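Local structure of purine nucleoside phosphorylase (1ODK) at residues B[25-28]-B[29-33]; B[203-206]-B[207-210]. The protein probably catalyses the phosphate-dependent cleavage of purine nucleosides, releasing the free base and a pentose 1-phosphate. One frame throughout, in Å; residues are numbered along the deposited sequence.

Contact 1. Residues B[25-28]-B[29-33]; sequences RAEW and IAKTF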
loop_
_atom_site.group_PDB
_atom_site.type_symbol
_atom_site.label_atom_id
_atom_site.label_comp_id
_atom_site.label_asym_id
_atom_site.label_seq_id
_atom_site.Cartn_x
_atom_site.Cartn_y
_atom_site.Cartn_z
ATOM N N ARG B 25 -16.764 -33.121 -9.077
ATOM C CA ARG B 25 -15.757 -33.415 -10.085
ATOM C C ARG B 25 -14.739 -34.400 -9.507
ATOM O O ARG B 25 -14.263 -35.297 -10.206
ATOM C CB ARG B 25 -15.070 -32.119 -10.524
ATOM C CG ARG B 25 -14.020 -32.281 -11.608
ATOM C CD ARG B 25 -13.798 -30.944 -12.294
ATOM N NE ARG B 25 -14.993 -30.530 -13.028
ATOM C CZ ARG B 25 -15.414 -29.274 -13.140
ATOM N NH1 ARG B 25 -14.739 -28.289 -12.558
ATOM N NH2 ARG B 25 -16.510 -29.002 -13.839
ATOM N N ALA B 26 -14.411 -34.231 -8.230
ATOM C CA ALA B 26 -13.469 -35.133 -7.575
ATOM C C ALA B 26 -14.019 -36.557 -7.647
ATOM O O ALA B 26 -13.299 -37.499 -7.985
ATOM C CB ALA B 26 -13.273 -34.729 -6.119
ATOM N N GLU B 27 -15.301 -36.704 -7.323
ATOM C CA GLU B 27 -15.955 -38.010 -7.351
ATOM C C GLU B 27 -15.912 -38.608 -8.754
ATOM O O GLU B 27 -15.590 -39.785 -8.928
ATOM C CB GLU B 27 -17.409 -37.879 -6.895
ATOM C CG GLU B 27 -18.202 -39.172 -6.968
ATOM C CD GLU B 27 -19.628 -38.996 -6.493
ATOM O OE1 GLU B 27 -20.348 -38.144 -7.057
ATOM O OE2 GLU B 27 -20.028 -39.710 -5.551
ATOM N N TRP B 28 -16.235 -37.791 -9.752
ATOM C CA TRP B 28 -16.231 -38.239 -11.139
ATOM C C TRP B 28 -14.843 -38.713 -11.568
ATOM O O TRP B 28 -14.705 -39.732 -12.250
ATOM C CB TRP B 28 -16.685 -37.107 -12.063
ATOM C CG TRP B 28 -16.609 -37.470 -13.503
ATOM C CD1 TRP B 28 -17.499 -38.223 -14.209
ATOM C CD2 TRP B 28 -15.555 -37.131 -14.414
ATOM N NE1 TRP B 28 -17.064 -38.376 -15.508
ATOM C CE2 TRP B 28 -15.873 -37.714 -15.658
ATOM C CE3 TRP B 28 -14.370 -36.390 -14.296
ATOM C CZ2 TRP B 28 -15.049 -37.582 -16.781
ATOM C CZ3 TRP B 28 -13.551 -36.256 -15.414
ATOM C CH2 TRP B 28 -13.897 -36.851 -16.640
ATOM N N ILE B 29 -13.817 -37.968 -11.169
ATOM C CA ILE B 29 -12.444 -38.319 -11.515
ATOM C C ILE B 29 -12.053 -39.659 -10.897
ATOM O O ILE B 29 -11.513 -40.534 -11.570
ATOM C CB ILE B 29 -11.439 -37.253 -11.011
ATOM C CG1 ILE B 29 -11.657 -35.927 -11.742
ATOM C CG2 ILE B 29 -10.012 -37.740 -11.218
ATOM C CD1 ILE B 29 -10.836 -34.790 -11.156
ATOM N N ALA B 30 -12.320 -39.808 -9.607
ATOM C CA ALA B 30 -11.977 -41.032 -8.902
ATOM C C ALA B 30 -12.641 -42.259 -9.519
ATOM O O ALA B 30 -11.981 -43.256 -9.805
ATOM C CB ALA B 30 -12.361 -40.909 -7.433
ATOM N N LYS B 31 -13.950 -42.178 -9.730
ATOM C CA LYS B 31 -14.703 -43.291 -10.295
ATOM C C LYS B 31 -14.390 -43.578 -11.760
ATOM O O LYS B 31 -14.402 -44.735 -12.186
ATOM C CB LYS B 31 -16.204 -43.032 -10.128
ATOM C CG LYS B 31 -16.678 -43.163 -8.687
ATOM C CD LYS B 31 -18.127 -42.738 -8.511
ATOM C CE LYS B 31 -18.688 -43.259 -7.192
ATOM N NZ LYS B 31 -17.796 -42.938 -6.041
ATOM N N THR B 32 -14.097 -42.530 -12.523
ATOM C CA THR B 32 -13.806 -42.669 -13.946
ATOM C C THR B 32 -12.384 -43.125 -14.288
ATOM O O THR B 32 -12.194 -43.941 -15.192
ATOM C CB THR B 32 -14.074 -41.337 -14.691
ATOM O OG1 THR B 32 -15.451 -40.976 -14.542
ATOM C CG2 THR B 32 -13.754 -41.470 -16.168
ATOM N N PHE B 33 -11.394 -42.616 -13.563
ATOM C CA PHE B 33 -10.001 -42.945 -13.852
ATOM C C PHE B 33 -9.256 -43.876 -12.902
ATOM O O PHE B 33 -8.265 -44.493 -13.295
ATOM C CB PHE B 33 -9.175 -41.656 -13.967
ATOM C CG PHE B 33 -9.598 -40.753 -15.087
ATOM C CD1 PHE B 33 -10.679 -39.887 -14.934
ATOM C CD2 PHE B 33 -8.907 -40.758 -16.296
ATOM C CE1 PHE B 33 -11.063 -39.038 -15.969
ATOM C CE2 PHE B 33 -9.284 -39.912 -17.341
ATOM C CZ PHE B 33 -10.364 -39.050 -17.175
#
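W28 spans a full turn of its helix to meet T32 and F33. With CG set opposite the backbone N (chi1 176°), the indole lies along the side of the helix on which the next turn comes round. W28 CB touches the backbone N of I29 at 3.1 Å. Beyond it, CD1 and NE1 pass under T32 OG1, which lies over one face near the rim; W28 NE1 is 3.2 Å from T32 OG1, but the angle is too poor for a hydrogen bond. On the six-membered ring, W28 CE3 packs against I29 CG1 at 3.8 Å. W28 CH2, at the tip, meets F33 CE1 at 3.6 Å, and the phenyl presents its edge to the six-membered ring in an offset edge-to-face pair, planes at 79°. T32 suits its place because its hydroxyl folds back onto the helix: T32 OG1 donates to W28 O (2.7 Å), while T32 N reaches the same oxygen from the opposite face. E27 OE2 and K31 NZ form a long salt bridge (4.0 Å). W28, I29 and F33 lean on helix 214-233 at Q218, V225 and L229, whereas the small A26 and A30 meet Y49 of strand 48-53.

Contact 2. Residues B[203-206]-B[207-210]; sequences SNRI and GDPE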
loop_
_atom_site.group_PDB
_atom_site.type_symbol
_atom_site.label_atom_id
_atom_site.label_comp_id
_atom_site.label_asym_id
_atom_site.label_seq_id
_atom_site.Cartn_x
_atom_site.Cartn_y
_atom_site.Cartn_z
ATOM N N SER B 203 -13.930 -22.418 -19.078
ATOM C CA SER B 203 -15.355 -22.709 -18.971
ATOM C C SER B 203 -16.238 -21.557 -19.433
ATOM O O SER B 203 -17.456 -21.707 -19.544
ATOM C CB SER B 203 -15.708 -23.053 -17.526
ATOM O OG SER B 203 -15.384 -21.974 -16.667
ATOM N N ASN B 204 -15.626 -20.410 -19.705
ATOM C CA ASN B 204 -16.380 -19.237 -20.129
ATOM C C ASN B 204 -15.452 -18.049 -20.317
ATOM O O ASN B 204 -14.244 -18.151 -20.117
ATOM C CB ASN B 204 -17.403 -18.858 -19.060
ATOM C CG ASN B 204 -16.743 -18.459 -17.750
ATOM O OD1 ASN B 204 -16.180 -19.298 -17.042
ATOM N ND2 ASN B 204 -16.792 -17.171 -17.430
ATOM N N ARG B 205 -16.041 -16.919 -20.691
ATOM C CA ARG B 205 -15.313 -15.670 -20.870
ATOM C C ARG B 205 -15.818 -14.715 -19.797
ATOM O O ARG B 205 -17.012 -14.693 -19.493
ATOM C CB ARG B 205 -15.576 -15.092 -22.260
ATOM C CG ARG B 205 -14.816 -15.812 -23.360
ATOM C CD ARG B 205 -15.619 -15.885 -24.641
ATOM N NE ARG B 205 -14.872 -16.547 -25.707
ATOM C CZ ARG B 205 -15.439 -17.156 -26.742
ATOM N NH1 ARG B 205 -16.761 -17.193 -26.846
ATOM N NH2 ARG B 205 -14.684 -17.728 -27.674
ATOM N N ILE B 206 -14.912 -13.940 -19.211
ATOM C CA ILE B 206 -15.298 -12.997 -18.170
ATOM C C ILE B 206 -16.470 -12.154 -18.655
ATOM O O ILE B 206 -16.426 -11.589 -19.746
ATOM C CB ILE B 206 -14.127 -12.066 -17.790
ATOM C CG1 ILE B 206 -12.942 -12.902 -17.295
ATOM C CG2 ILE B 206 -14.575 -11.074 -16.722
ATOM C CD1 ILE B 206 -13.272 -13.818 -16.139
ATOM N N GLY B 207 -17.522 -12.088 -17.843
ATOM C CA GLY B 207 -18.694 -11.315 -18.215
ATOM C C GLY B 207 -19.886 -12.170 -18.618
ATOM O O GLY B 207 -21.026 -11.699 -18.600
ATOM N N ASP B 208 -19.632 -13.421 -18.992
ATOM C CA ASP B 208 -20.709 -14.323 -19.389
ATOM C C ASP B 208 -21.578 -14.689 -18.190
ATOM O O ASP B 208 -21.068 -15.031 -17.121
ATOM C CB ASP B 208 -20.140 -15.602 -20.011
ATOM C CG ASP B 208 -19.600 -15.382 -21.412
ATOM O OD1 ASP B 208 -19.060 -16.348 -21.992
ATOM O OD2 ASP B 208 -19.719 -14.251 -21.932
ATOM N N PRO B 209 -22.908 -14.620 -18.355
ATOM C CA PRO B 209 -23.844 -14.949 -17.275
ATOM C C PRO B 209 -23.894 -16.449 -16.980
ATOM O O PRO B 209 -24.248 -16.862 -15.876
ATOM C CB PRO B 209 -25.170 -14.406 -17.801
ATOM C CG PRO B 209 -25.046 -14.626 -19.277
ATOM C CD PRO B 209 -23.631 -14.175 -19.561
ATOM N N GLU B 210 -23.537 -17.259 -17.974
ATOM C CA GLU B 210 -23.537 -18.710 -17.817
ATOM C C GLU B 210 -22.268 -19.339 -18.375
ATOM O O GLU B 210 -21.546 -18.720 -19.159
ATOM C CB GLU B 210 -24.750 -19.325 -18.522
ATOM C CG GLU B 210 -26.091 -18.968 -17.906
ATOM C CD GLU B 210 -27.249 -19.674 -18.590
ATOM O OE1 GLU B 210 -27.254 -20.924 -18.612
ATOM O OE2 GLU B 210 -28.154 -18.981 -19.105
#
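A type II beta turn from R205 to D208 takes the chain out of the end of strand 195-205 into the loop that leads to helix 214-233. Its closing bond runs from D208 N to R205 O, 3.0 Å long and fairly straight at 163°. G207 holds the third position with a positive phi of 107°, where any CB would collide with I206 O; glycine is therefore the natural residue. D208 also reaches back across the turn with its side chain. Its CG lies opposite its own carbonyl carbon (chi1 -74°), which carries the carboxylate back over the strand end, where D208 OD1 accepts a weak bond from R205 N at 3.3 Å. D208 OD1 also lies 3.7 Å from R205 CB. R205 O has a second, weak donor in N204 ND2 (3.2 Å), and the N204 amide is held at its other end, since S203 OG donates to N204 OD1 at 2.8 Å in the carbonyl plane. The side chains of S203 and N204 thus join in a short chain of hydrogen bonds ending at R205 O, its last bond weak. Replacing D208 by alanine removes the carboxylate, and R205 N would probably lose its weak acceptor, so that the turn rests more on its closing bond. Backbone bonds of N204 and I206 with A93 tie this end to strand 84-93. R205 NH1 lies 5.4 Å from D208 OD1, so the opposite charges are near without forming a salt bridge, and any attraction is probably modest; the aspartate's direct work is as a weak backbone acceptor.

How the contacts relate
Contact 1 comes early in the chain, on helix 23-33, and contact 2 near its end, so most of the sheet and of the helices comes between them. Their centres are 25 Å apart and their nearest atoms about 7 Å, without touching. The mixed sheet connects them: strand 16-20, which precedes the first helix, pairs in parallel with strand 84-93, and that strand in turn pairs in parallel with strand 195-205, whose end contact 2 turns. Helix 214-233 gives a second link, since the loop of contact 2 leads into it and helix 23-33 packs against it. Early and late parts of the chain are thus joined through one mixed sheet and helix 214-233.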